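Local coordinates for uncharacterized protein VP0806 (Vibrio parahaemolyticus, PDB 2R5S) that is of unknown function but forms the tetratricopeptide-repeat part of a longer thioredoxin-domain protein that may have protein-disulfide reductase activity, at residues 53-58 with 159-164; 129-134 with 148-153; 14-17 with 23-26; 58-63 with 80-85. All coordinates share one frame; numbering follows the deposited sequence.

Contact 1: 53-58 with 159-164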
loop_
_atom_site.group_PDB
_atom_site.type_symbol
_atom_site.label_atom_id
_atom_site.label_comp_id
_atom_site.label_asym_id
_atom_site.label_seq_id
_atom_site.Cartn_x
_atom_site.Cartn_y
_atom_site.Cartn_z
ATOM N N THR A 53 -4.962 3.959 2.205
ATOM C CA THR A 53 -3.821 3.266 2.797
ATOM C C THR A 53 -2.826 2.805 1.740
ATOM O O THR A 53 -1.842 2.123 2.048
ATOM C CB THR A 53 -4.249 2.101 3.627
ATOM O OG1 THR A 53 -5.008 1.203 2.787
ATOM C CG2 THR A 53 -5.058 2.605 4.860
ATOM N N LYS A 54 -3.103 3.212 0.503
ATOM C CA LYS A 54 -2.157 3.153 -0.598
ATOM C C LYS A 54 -1.989 1.746 -1.123
ATOM O O LYS A 54 -0.940 1.354 -1.647
ATOM C CB LYS A 54 -0.849 3.880 -0.232
ATOM C CG LYS A 54 -1.132 5.349 0.247
ATOM C CD LYS A 54 -0.002 6.321 -0.021
ATOM C CE LYS A 54 0.199 6.558 -1.529
ATOM N NZ LYS A 54 1.628 6.923 -1.884
ATOM N N GLN A 55 -3.063 0.979 -0.982
ATOM C CA GLN A 55 -3.111 -0.387 -1.479
ATOM C C GLN A 55 -3.935 -0.357 -2.747
ATOM O O GLN A 55 -5.066 -0.765 -2.715
ATOM C CB GLN A 55 -3.788 -1.264 -0.448
ATOM C CG GLN A 55 -3.268 -1.058 0.986
ATOM C CD GLN A 55 -3.708 -2.143 1.935
ATOM O OE1 GLN A 55 -3.191 -3.259 1.901
ATOM N NE2 GLN A 55 -4.671 -1.828 2.790
ATOM N N PHE A 56 -3.371 0.177 -3.841
ATOM C CA PHE A 56 -4.114 0.570 -5.072
ATOM C C PHE A 56 -4.577 -0.626 -5.890
ATOM O O PHE A 56 -5.637 -0.623 -6.485
ATOM C CB PHE A 56 -3.242 1.468 -5.953
ATOM C CG PHE A 56 -2.862 2.781 -5.311
ATOM C CD1 PHE A 56 -3.784 3.523 -4.616
ATOM C CD2 PHE A 56 -1.588 3.296 -5.451
ATOM C CE1 PHE A 56 -3.449 4.718 -4.041
ATOM C CE2 PHE A 56 -1.259 4.504 -4.859
ATOM C CZ PHE A 56 -2.188 5.192 -4.165
ATOM N N GLU A 57 -3.777 -1.674 -5.869
ATOM C CA GLU A 57 -4.124 -2.924 -6.519
ATOM C C GLU A 57 -5.293 -3.666 -5.887
ATOM O O GLU A 57 -6.249 -3.990 -6.529
ATOM C CB GLU A 57 -2.895 -3.830 -6.522
ATOM C CG GLU A 57 -3.149 -4.990 -7.287
ATOM C CD GLU A 57 -2.489 -4.891 -8.629
ATOM O OE1 GLU A 57 -1.721 -5.836 -8.903
ATOM O OE2 GLU A 57 -2.720 -3.871 -9.375
ATOM N N LEU A 58 -5.196 -3.961 -4.607
ATOM C CA LEU A 58 -6.393 -4.350 -3.854
ATOM C C LEU A 58 -7.576 -3.378 -4.107
ATOM O O LEU A 58 -8.658 -3.839 -4.362
ATOM C CB LEU A 58 -6.056 -4.478 -2.367
ATOM C CG LEU A 58 -5.174 -5.646 -1.900
ATOM C CD1 LEU A 58 -5.069 -5.588 -0.392
ATOM C CD2 LEU A 58 -5.618 -7.079 -2.346
ATOM N N GLN A 159 0.083 -1.558 10.050
ATOM C CA GLN A 159 -0.004 -2.981 10.515
ATOM C C GLN A 159 -0.980 -3.907 9.737
ATOM O O GLN A 159 -0.761 -5.133 9.678
ATOM C CB GLN A 159 -0.351 -3.042 12.009
ATOM C CG GLN A 159 0.796 -2.734 12.963
ATOM C CD GLN A 159 1.912 -3.786 12.946
ATOM O OE1 GLN A 159 2.962 -3.561 12.367
ATOM N NE2 GLN A 159 1.683 -4.923 13.585
ATOM N N GLY A 160 -2.051 -3.323 9.175
ATOM C CA GLY A 160 -3.003 -4.062 8.334
ATOM C C GLY A 160 -2.475 -4.472 6.963
ATOM O O GLY A 160 -2.945 -5.461 6.389
ATOM N N ASN A 161 -1.475 -3.725 6.473
ATOM C CA ASN A 161 -0.979 -3.791 5.100
ATOM C C ASN A 161 -0.304 -5.117 4.791
ATOM O O ASN A 161 0.637 -5.524 5.480
ATOM C CB ASN A 161 -0.058 -2.598 4.814
ATOM C CG ASN A 161 0.384 -2.532 3.371
ATOM O OD1 ASN A 161 0.973 -3.468 2.856
ATOM N ND2 ASN A 161 0.112 -1.428 2.716
ATOM N N ALA A 162 -0.794 -5.810 3.766
ATOM C CA ALA A 162 -0.349 -7.190 3.543
ATOM C C ALA A 162 1.035 -7.228 2.924
ATOM O O ALA A 162 1.764 -8.176 3.119
ATOM C CB ALA A 162 -1.379 -8.001 2.709
ATOM N N ILE A 163 1.403 -6.183 2.199
ATOM C CA ILE A 163 2.755 -6.076 1.602
ATOM C C ILE A 163 3.714 -5.745 2.758
ATOM O O ILE A 163 4.700 -6.430 2.938
ATOM C CB ILE A 163 2.806 -5.048 0.401
ATOM C CG1 ILE A 163 2.118 -5.623 -0.847
ATOM C CG2 ILE A 163 4.241 -4.627 0.037
ATOM C CD1 ILE A 163 2.803 -6.902 -1.431
ATOM N N ALA A 164 3.387 -4.716 3.550
ATOM C CA ALA A 164 4.142 -4.393 4.753
ATOM C C ALA A 164 4.315 -5.660 5.606
ATOM O O ALA A 164 5.418 -5.991 5.967
ATOM C CB ALA A 164 3.423 -3.233 5.600
#

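Contact 2: 129-134 with 148-153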
loop_
_atom_site.group_PDB
_atom_site.type_symbol
_atom_site.label_atom_id
_atom_site.label_comp_id
_atom_site.label_asym_id
_atom_site.label_seq_id
_atom_site.Cartn_x
_atom_site.Cartn_y
_atom_site.Cartn_z
ATOM N N GLU A 129 10.883 -4.593 -2.324
ATOM C CA GLU A 129 11.594 -5.766 -2.946
ATOM C C GLU A 129 12.978 -5.258 -3.369
ATOM O O GLU A 129 13.993 -5.894 -3.131
ATOM C CB GLU A 129 10.870 -6.284 -4.166
ATOM C CG GLU A 129 11.695 -7.292 -5.013
ATOM C CD GLU A 129 11.503 -8.726 -4.604
ATOM O OE1 GLU A 129 10.895 -8.971 -3.527
ATOM O OE2 GLU A 129 11.970 -9.649 -5.340
ATOM N N LEU A 130 13.032 -4.055 -3.952
ATOM C CA LEU A 130 14.334 -3.444 -4.227
ATOM C C LEU A 130 15.288 -3.586 -3.020
ATOM O O LEU A 130 16.387 -4.139 -3.136
ATOM C CB LEU A 130 14.178 -1.944 -4.552
ATOM C CG LEU A 130 15.358 -1.492 -5.394
ATOM C CD1 LEU A 130 15.461 -2.199 -6.796
ATOM C CD2 LEU A 130 15.323 0.033 -5.525
ATOM N N LEU A 131 14.852 -3.090 -1.871
ATOM C CA LEU A 131 15.682 -3.048 -0.668
ATOM C C LEU A 131 15.970 -4.459 -0.151
ATOM O O LEU A 131 17.079 -4.752 0.329
ATOM C CB LEU A 131 14.972 -2.198 0.387
ATOM C CG LEU A 131 15.327 -0.670 0.338
ATOM C CD1 LEU A 131 15.725 -0.212 -1.057
ATOM C CD2 LEU A 131 14.330 0.350 0.962
ATOM N N TRP A 132 14.970 -5.332 -0.242
ATOM C CA TRP A 132 15.026 -6.641 0.328
ATOM C C TRP A 132 16.187 -7.343 -0.345
ATOM O O TRP A 132 16.915 -8.089 0.283
ATOM C CB TRP A 132 13.738 -7.442 0.049
ATOM C CG TRP A 132 13.938 -8.960 0.369
ATOM C CD1 TRP A 132 13.972 -10.034 -0.522
ATOM C CD2 TRP A 132 14.162 -9.520 1.664
ATOM N NE1 TRP A 132 14.215 -11.195 0.168
ATOM C CE2 TRP A 132 14.325 -10.901 1.506
ATOM C CE3 TRP A 132 14.241 -8.975 2.954
ATOM C CZ2 TRP A 132 14.572 -11.730 2.581
ATOM C CZ3 TRP A 132 14.482 -9.813 4.013
ATOM C CH2 TRP A 132 14.651 -11.151 3.833
ATOM N N ASN A 133 16.331 -7.107 -1.649
ATOM C CA ASN A 133 17.362 -7.747 -2.469
ATOM C C ASN A 133 18.790 -7.371 -2.029
ATOM O O ASN A 133 19.725 -8.121 -2.232
ATOM C CB ASN A 133 17.117 -7.411 -3.935
ATOM C CG ASN A 133 16.216 -8.439 -4.630
ATOM O OD1 ASN A 133 16.036 -9.560 -4.156
ATOM N ND2 ASN A 133 15.627 -8.040 -5.737
ATOM N N ILE A 134 18.940 -6.200 -1.406
ATOM C CA ILE A 134 20.231 -5.763 -0.875
ATOM C C ILE A 134 20.427 -6.367 0.538
ATOM O O ILE A 134 21.475 -6.914 0.862
ATOM C CB ILE A 134 20.265 -4.236 -0.860
ATOM C CG1 ILE A 134 20.279 -3.701 -2.289
ATOM C CG2 ILE A 134 21.454 -3.671 -0.060
ATOM C CD1 ILE A 134 20.068 -2.290 -2.364
ATOM N N LYS A 148 17.190 0.970 7.199
ATOM C CA LYS A 148 16.359 2.030 7.733
ATOM C C LYS A 148 15.285 2.514 6.750
ATOM O O LYS A 148 14.121 2.828 7.115
ATOM C CB LYS A 148 17.243 3.224 8.100
ATOM C CG LYS A 148 16.461 4.379 8.682
ATOM C CD LYS A 148 17.363 5.562 8.943
ATOM C CE LYS A 148 16.547 6.725 9.267
ATOM N NZ LYS A 148 16.423 6.818 10.776
ATOM N N THR A 149 15.669 2.653 5.497
ATOM C CA THR A 149 14.658 3.112 4.577
ATOM C C THR A 149 13.668 1.999 4.315
ATOM O O THR A 149 12.513 2.266 4.229
ATOM C CB THR A 149 15.143 3.799 3.268
ATOM O OG1 THR A 149 14.497 3.138 2.192
ATOM C CG2 THR A 149 16.622 3.718 3.047
ATOM N N PHE A 150 14.099 0.752 4.307
ATOM C CA PHE A 150 13.150 -0.377 4.389
ATOM C C PHE A 150 12.199 -0.228 5.606
ATOM O O PHE A 150 10.977 -0.321 5.461
ATOM C CB PHE A 150 13.979 -1.649 4.497
ATOM C CG PHE A 150 13.233 -2.892 4.328
ATOM C CD1 PHE A 150 13.043 -3.437 3.050
ATOM C CD2 PHE A 150 12.769 -3.598 5.447
ATOM C CE1 PHE A 150 12.368 -4.698 2.883
ATOM C CE2 PHE A 150 12.099 -4.829 5.273
ATOM C CZ PHE A 150 11.915 -5.365 4.017
HETATM N N MSE A 151 12.759 0.090 6.775
HETATM C CA MSE A 151 12.010 0.185 8.015
HETATM C C MSE A 151 11.052 1.402 8.083
HETATM O O MSE A 151 9.966 1.303 8.661
HETATM C CB MSE A 151 12.978 0.248 9.183
HETATM C CG MSE A 151 13.838 -1.036 9.398
HETATM SE SE MSE A 151 13.069 -2.462 10.439
HETATM C CE MSE A 151 12.995 -1.731 12.220
ATOM N N ASP A 152 11.471 2.544 7.536
ATOM C CA ASP A 152 10.567 3.703 7.471
ATOM C C ASP A 152 9.416 3.375 6.482
ATOM O O ASP A 152 8.274 3.722 6.725
ATOM C CB ASP A 152 11.295 4.987 7.014
ATOM C CG ASP A 152 12.497 5.380 7.907
ATOM O OD1 ASP A 152 12.518 5.107 9.135
ATOM O OD2 ASP A 152 13.437 5.998 7.337
ATOM N N ILE A 153 9.716 2.663 5.393
ATOM C CA ILE A 153 8.651 2.287 4.433
ATOM C C ILE A 153 7.609 1.399 5.148
ATOM O O ILE A 153 6.417 1.613 5.016
ATOM C CB ILE A 153 9.211 1.689 3.093
ATOM C CG1 ILE A 153 9.740 2.767 2.121
ATOM C CG2 ILE A 153 8.132 0.910 2.295
ATOM C CD1 ILE A 153 10.566 3.911 2.769
#

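Contact 3: 14-17 with 23-26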
loop_
_atom_site.group_PDB
_atom_site.type_symbol
_atom_site.label_atom_id
_atom_site.label_comp_id
_atom_site.label_asym_id
_atom_site.label_seq_id
_atom_site.Cartn_x
_atom_site.Cartn_y
_atom_site.Cartn_z
ATOM N N SER A 14 -18.352 3.354 10.381
ATOM C CA SER A 14 -18.825 4.707 10.118
ATOM C C SER A 14 -18.057 5.744 10.944
ATOM O O SER A 14 -17.518 6.699 10.398
ATOM C CB SER A 14 -20.326 4.773 10.401
ATOM O OG SER A 14 -20.801 6.109 10.343
ATOM N N GLU A 15 -18.006 5.530 12.251
ATOM C CA GLU A 15 -17.254 6.359 13.167
ATOM C C GLU A 15 -15.757 6.455 12.807
ATOM O O GLU A 15 -15.174 7.546 12.817
ATOM C CB GLU A 15 -17.418 5.803 14.572
ATOM C CG GLU A 15 -18.790 6.058 15.184
ATOM C CD GLU A 15 -18.906 7.432 15.829
ATOM O OE1 GLU A 15 -19.869 8.174 15.482
ATOM O OE2 GLU A 15 -18.045 7.756 16.693
ATOM N N LEU A 16 -15.155 5.309 12.492
ATOM C CA LEU A 16 -13.736 5.220 12.155
ATOM C C LEU A 16 -13.367 5.931 10.847
ATOM O O LEU A 16 -12.312 6.537 10.775
ATOM C CB LEU A 16 -13.315 3.750 12.076
ATOM C CG LEU A 16 -12.495 2.949 13.096
ATOM C CD1 LEU A 16 -12.151 3.657 14.377
ATOM C CD2 LEU A 16 -13.008 1.498 13.320
ATOM N N LEU A 17 -14.208 5.813 9.817
ATOM C CA LEU A 17 -14.019 6.561 8.563
ATOM C C LEU A 17 -14.133 8.096 8.761
ATOM O O LEU A 17 -13.313 8.884 8.280
ATOM C CB LEU A 17 -15.035 6.107 7.511
ATOM C CG LEU A 17 -14.974 4.708 6.949
ATOM C CD1 LEU A 17 -16.340 4.363 6.345
ATOM C CD2 LEU A 17 -13.847 4.604 5.911
ATOM N N ALA A 23 -7.331 2.160 8.658
ATOM C CA ALA A 23 -6.752 0.866 8.887
ATOM C C ALA A 23 -7.540 0.158 9.973
ATOM O O ALA A 23 -7.860 -1.005 9.788
ATOM C CB ALA A 23 -5.293 0.964 9.198
ATOM N N GLN A 24 -7.947 0.875 11.033
ATOM C CA GLN A 24 -8.941 0.325 11.990
ATOM C C GLN A 24 -10.283 -0.045 11.343
ATOM O O GLN A 24 -10.814 -1.165 11.559
ATOM C CB GLN A 24 -9.161 1.255 13.203
ATOM C CG GLN A 24 -8.036 1.251 14.161
ATOM C CD GLN A 24 -8.269 2.228 15.309
ATOM O OE1 GLN A 24 -9.153 2.015 16.141
ATOM N NE2 GLN A 24 -7.476 3.297 15.362
ATOM N N ALA A 25 -10.808 0.878 10.530
ATOM C CA ALA A 25 -12.004 0.631 9.743
ATOM C C ALA A 25 -11.936 -0.649 8.890
ATOM O O ALA A 25 -12.919 -1.386 8.804
ATOM C CB ALA A 25 -12.329 1.862 8.879
ATOM N N LEU A 26 -10.797 -0.910 8.245
ATOM C CA LEU A 26 -10.600 -2.153 7.425
ATOM C C LEU A 26 -10.536 -3.387 8.296
ATOM O O LEU A 26 -10.995 -4.492 7.933
ATOM C CB LEU A 26 -9.273 -2.083 6.655
ATOM C CG LEU A 26 -9.300 -1.571 5.215
ATOM C CD1 LEU A 26 -7.878 -1.060 4.794
ATOM C CD2 LEU A 26 -9.795 -2.631 4.283
#

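Contact 4: 58-63 with 80-85. With EDO (1,2-ethanediol), chain E.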
loop_
_atom_site.group_PDB
_atom_site.type_symbol
_atom_site.label_atom_id
_atom_site.label_comp_id
_atom_site.label_asym_id
_atom_site.label_seq_id
_atom_site.Cartn_x
_atom_site.Cartn_y
_atom_site.Cartn_z
ATOM N N LEU A 58 -5.196 -3.961 -4.607
ATOM C CA LEU A 58 -6.393 -4.350 -3.854
ATOM C C LEU A 58 -7.576 -3.378 -4.107
ATOM O O LEU A 58 -8.658 -3.839 -4.362
ATOM C CB LEU A 58 -6.056 -4.478 -2.367
ATOM C CG LEU A 58 -5.174 -5.646 -1.900
ATOM C CD1 LEU A 58 -5.069 -5.588 -0.392
ATOM C CD2 LEU A 58 -5.618 -7.079 -2.346
ATOM N N ALA A 59 -7.385 -2.049 -4.070
ATOM C CA ALA A 59 -8.531 -1.126 -4.320
ATOM C C ALA A 59 -9.169 -1.349 -5.720
ATOM O O ALA A 59 -10.379 -1.474 -5.858
ATOM C CB ALA A 59 -8.142 0.362 -4.120
ATOM N N GLN A 60 -8.349 -1.501 -6.748
ATOM C CA GLN A 60 -8.858 -1.578 -8.103
ATOM C C GLN A 60 -9.639 -2.891 -8.318
ATOM O O GLN A 60 -10.629 -2.955 -9.039
ATOM C CB GLN A 60 -7.678 -1.564 -9.081
ATOM C CG GLN A 60 -8.114 -1.837 -10.485
ATOM C CD GLN A 60 -7.115 -2.636 -11.214
ATOM O OE1 GLN A 60 -7.209 -3.883 -11.266
ATOM N NE2 GLN A 60 -6.142 -1.961 -11.812
ATOM N N GLU A 61 -9.138 -3.955 -7.729
ATOM C CA GLU A 61 -9.721 -5.245 -7.914
ATOM C C GLU A 61 -11.052 -5.296 -7.108
ATOM O O GLU A 61 -12.064 -5.868 -7.558
ATOM C CB GLU A 61 -8.659 -6.232 -7.457
ATOM C CG GLU A 61 -9.038 -7.671 -7.251
ATOM C CD GLU A 61 -8.253 -8.285 -6.048
ATOM O OE1 GLU A 61 -7.001 -8.126 -5.989
ATOM O OE2 GLU A 61 -8.896 -8.883 -5.150
ATOM N N LEU A 62 -11.072 -4.706 -5.921
ATOM C CA LEU A 62 -12.372 -4.515 -5.240
ATOM C C LEU A 62 -13.328 -3.657 -6.037
ATOM O O LEU A 62 -14.471 -4.061 -6.272
ATOM C CB LEU A 62 -12.282 -3.885 -3.833
ATOM C CG LEU A 62 -13.623 -3.829 -3.111
ATOM C CD1 LEU A 62 -14.186 -5.271 -2.952
ATOM C CD2 LEU A 62 -13.383 -3.217 -1.771
ATOM N N LEU A 63 -12.897 -2.473 -6.416
ATOM C CA LEU A 63 -13.784 -1.621 -7.273
ATOM C C LEU A 63 -14.387 -2.256 -8.490
ATOM O O LEU A 63 -15.432 -1.844 -8.902
ATOM C CB LEU A 63 -13.096 -0.372 -7.691
ATOM C CG LEU A 63 -12.836 0.506 -6.475
ATOM C CD1 LEU A 63 -11.877 1.520 -6.894
ATOM C CD2 LEU A 63 -14.129 1.140 -6.068
ATOM N N ALA A 80 -11.794 7.699 -10.145
ATOM C CA ALA A 80 -11.056 8.768 -10.751
ATOM C C ALA A 80 -9.815 8.884 -9.949
ATOM O O ALA A 80 -8.781 9.203 -10.497
ATOM C CB ALA A 80 -11.839 10.072 -10.719
ATOM N N LYS A 81 -9.924 8.660 -8.637
ATOM C CA LYS A 81 -8.740 8.699 -7.764
ATOM C C LYS A 81 -7.739 7.614 -8.109
ATOM O O LYS A 81 -6.546 7.899 -8.171
ATOM C CB LYS A 81 -9.115 8.638 -6.292
ATOM C CG LYS A 81 -9.598 10.092 -5.745
ATOM C CD LYS A 81 -10.092 9.911 -4.266
ATOM C CE LYS A 81 -10.141 11.233 -3.626
ATOM N NZ LYS A 81 -10.235 10.955 -2.139
ATOM N N LEU A 82 -8.237 6.397 -8.367
ATOM C CA LEU A 82 -7.363 5.289 -8.697
ATOM C C LEU A 82 -6.686 5.566 -10.009
ATOM O O LEU A 82 -5.536 5.283 -10.185
ATOM C CB LEU A 82 -8.166 3.975 -8.744
ATOM C CG LEU A 82 -7.381 2.672 -8.921
ATOM C CD1 LEU A 82 -6.463 2.534 -7.651
ATOM C CD2 LEU A 82 -8.290 1.453 -9.102
ATOM N N GLU A 83 -7.390 6.159 -10.958
ATOM C CA GLU A 83 -6.800 6.454 -12.269
ATOM C C GLU A 83 -5.754 7.557 -12.189
ATOM O O GLU A 83 -4.685 7.421 -12.742
ATOM C CB GLU A 83 -7.866 6.796 -13.267
ATOM C CG GLU A 83 -7.240 7.235 -14.622
ATOM C CD GLU A 83 -6.456 6.065 -15.358
ATOM O OE1 GLU A 83 -5.446 6.358 -16.065
ATOM O OE2 GLU A 83 -6.853 4.860 -15.242
ATOM N N LEU A 84 -6.016 8.654 -11.482
ATOM C CA LEU A 84 -4.943 9.606 -11.219
ATOM C C LEU A 84 -3.723 8.981 -10.469
ATOM O O LEU A 84 -2.601 9.228 -10.847
ATOM C CB LEU A 84 -5.530 10.760 -10.446
ATOM C CG LEU A 84 -6.562 11.590 -11.173
ATOM C CD1 LEU A 84 -7.094 12.582 -10.157
ATOM C CD2 LEU A 84 -5.904 12.304 -12.372
ATOM N N HIS A 85 -3.933 8.127 -9.446
ATOM C CA HIS A 85 -2.795 7.578 -8.712
ATOM C C HIS A 85 -1.941 6.729 -9.639
ATOM O O HIS A 85 -0.697 6.748 -9.567
ATOM C CB HIS A 85 -3.224 6.731 -7.477
ATOM C CG HIS A 85 -3.655 7.573 -6.312
ATOM N ND1 HIS A 85 -2.866 8.584 -5.797
ATOM C CD2 HIS A 85 -4.820 7.609 -5.613
ATOM C CE1 HIS A 85 -3.515 9.198 -4.823
ATOM N NE2 HIS A 85 -4.705 8.628 -4.696
HETATM C C1 EDO E . 0.206 8.689 -6.295
HETATM O O1 EDO E . 0.624 7.589 -7.152
HETATM C C2 EDO E . 1.152 9.869 -6.483
HETATM O O2 EDO E . 1.406 10.580 -5.270
#

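Contact 1: 53-58 with 159-164
Gln55 and Asn161 meet through their amide groups, which are stacked with their planes 25° apart while the two side chains run past each other in opposite directions. ND2 of Asn161 lies 3.8 Å from Gln55 CG. Gln55 OE1 reaches to 3.9 Å from the CA of Asn161, and the backbone N of Ala162 is 4.0 Å from Gln55 OE1, too long for a hydrogen bond.

No hydrogen bond crosses between the segments; each amide is bonded on its own side. Gln55 CG sits anti to its carbonyl carbon (chi1 -47°) and the chain is extended beyond it, which carries NE2 back to Thr53 OG1 at 3.0 Å, with the acceptor near the amide plane. That hydroxyl also bonds to Cys49 O and Leu50 O, the last turn of helix 40-52, where Lys54 ends the helix as the C-prime residue of a Schellman motif. Across from Gln55, Asn161 is the N-cap of helix 162-174. Its OD1 takes a nearly straight bond from Ala164 N at 2.8 Å, with the donor well above the carbonyl plane, and a weaker one from Ile163 N.

Two helix termini 101 residues apart thus touch where the curved repeat array brings its two halves together. Gln55 is oriented by the Thr53 hydroxyl and Asn161 by backbone N-H groups of its own helix, and the bridge between them is a small van der Waals contact.

Contact 2: 129-134 with 148-153
Leu131 and Phe150 carry this contact, each burying an equal surface. CB of Leu131 abuts the edge of the Phe150 ring, near the ring plane, at 3.5 Å from CD1. Further out, CD2 of Leu131 presses on the backbone of the other helix, 3.4 Å from Phe150 N, and the Leu131 side chain crosses that of Thr149 at about a right angle.

Phe150 has CG anti to its backbone N (chi1 -169°), which puts the ring beside its carbonyl carbon, with CE1 4.2 Å from Trp132 CB. Trp132 is the third large contributor, and its side chain also touches Gln170 and Ile174 of helix 162-174. Leu128, Leu135 and Leu171 also touch the Phe150 side chain, while Ala115 and Val146 adjoin Leu131.

Helices 124-135 and 145-157 form an antiparallel hairpin in the tetratricopeptide-repeat array; the axes of the two short segments approach to 9.8 Å, with 144° between their N-to-C directions. Thr149 OG1 is buried with no modelled partner; its tight 3.1 Å approach to Leu131 CD2 and unusual chi1 of 128° make the hydroxyl placement doubtful. What joins the pair is apolar, a ring and a leucine, with no hydrogen bond between the helices.

Contact 3: 14-17 with 23-26
Leu16 lies against Ala25 and Gln24 where helices 9-18 and 22-30 fold together in a tight hairpin within the first tetratricopeptide-repeat region, the CA atoms of Leu16 and Ala25 only 5.5 Å apart.

The first kind of contact is methyl and methylene packing. CB of Leu16 meets Ala25 CB at 3.8 Å, and from the next residue Leu17 extends CD2 to that same methyl at 4.3 Å. The small alanine side chain thus sits under two leucines, and Cys49 of helix 40-52 touches both Leu17 and Ala25 from a third helix.

A second group involves the backbone: CD2 of Leu16 rests 3.6 Å from Ala25 N and 3.7 Å from Gln24 C, so the branched end lies directly on the main chain of the facing helix. Both Leu16 torsions are eclipsed (chi1 -105°, chi2 5°), suggesting strain or an imperfectly fitted side chain.

The third contact pairs Leu16 with the glutamine, whose chain crosses it at about a right angle. Gln24 CB lies 3.7 Å from Leu16 CG, and OE1 passes 3.8 Å from CD1.

A buffer molecule, MES, probably from the crystallisation liquor, lies near Leu17 and makes a weak hydrogen bond with Ser14. No hydrogen bond joins the segments; leucine carbons pack against alanine, backbone and glutamine. The close CA separation is consistent with the small side chain of Ala25, while Gln24 touches the leucine at the solvent edge.

Contact 4: 58-63 with 80-85
Leu82 reaches from helix 73-88 into the face that Ala59, Gln60 and Leu63 present on helix 56-63. Starting at its root, CB points toward the facing helix but is still too far back to touch it. CG stands anti to the backbone N (chi1 -173°) and carries the fork toward helix 56-63, so that the two methyls do the touching.

CD1 comes to 4.5 Å from Ala59 CB, a loose approach, and lies 3.5 Å from the carbonyl oxygen O of Phe56, one turn earlier. CD2 takes the other branch, with Leu63 CD1 4.2 Å away on one flank and Gln60 on another. The Gln60 chain crosses Leu82 at about a right angle, its CG 3.6 Å from CD2; the still shorter approach of its CB is doubtful as modelled.

Leu51 and Ala47 of helix 40-52 touch Ala59 and Leu63 in turn, and Tyr75 also meets Leu63. Beyond the leucine, the ring of His85 stacks with Phe56. An ethanediol, probably from the crystallisation liquor, has C1 at the edge of the imidazole and O1 2.9 Å from His85 O; the molecule is also hydrogen-bonded to Val121 O.

The helices run antiparallel within a tetratricopeptide-repeat region; the axes of the two short segments approach to 10.7 Å, with 143° between their N-to-C directions. With no hydrogen bond between them, the join is hydrophobic and centres on one leucine inserted among three residues.

In the fold
From the N terminus, contact 3 closes first, a short hairpin of helices 9-18 and 22-30. Contact 1 then opens after helix 40-52 and closes only 101 residues later, at the start of helix 162-174. Nested within that long loop lie contact 4, pairing helices 56-63 and 73-88, and, further along, contact 2, pairing helices 124-135 and 145-157; none of the loops cross. Contacts 2 and 4 lie on opposite sides of the chain's centre, about 25 Å apart between centres, while contact 1 sits near that centre. Contact 1 itself ties the first repeat region to the second, and on its 53-58 side touches contact 3 (Gln55, Leu26) and contact 4 (Phe56 on Leu82 and His85).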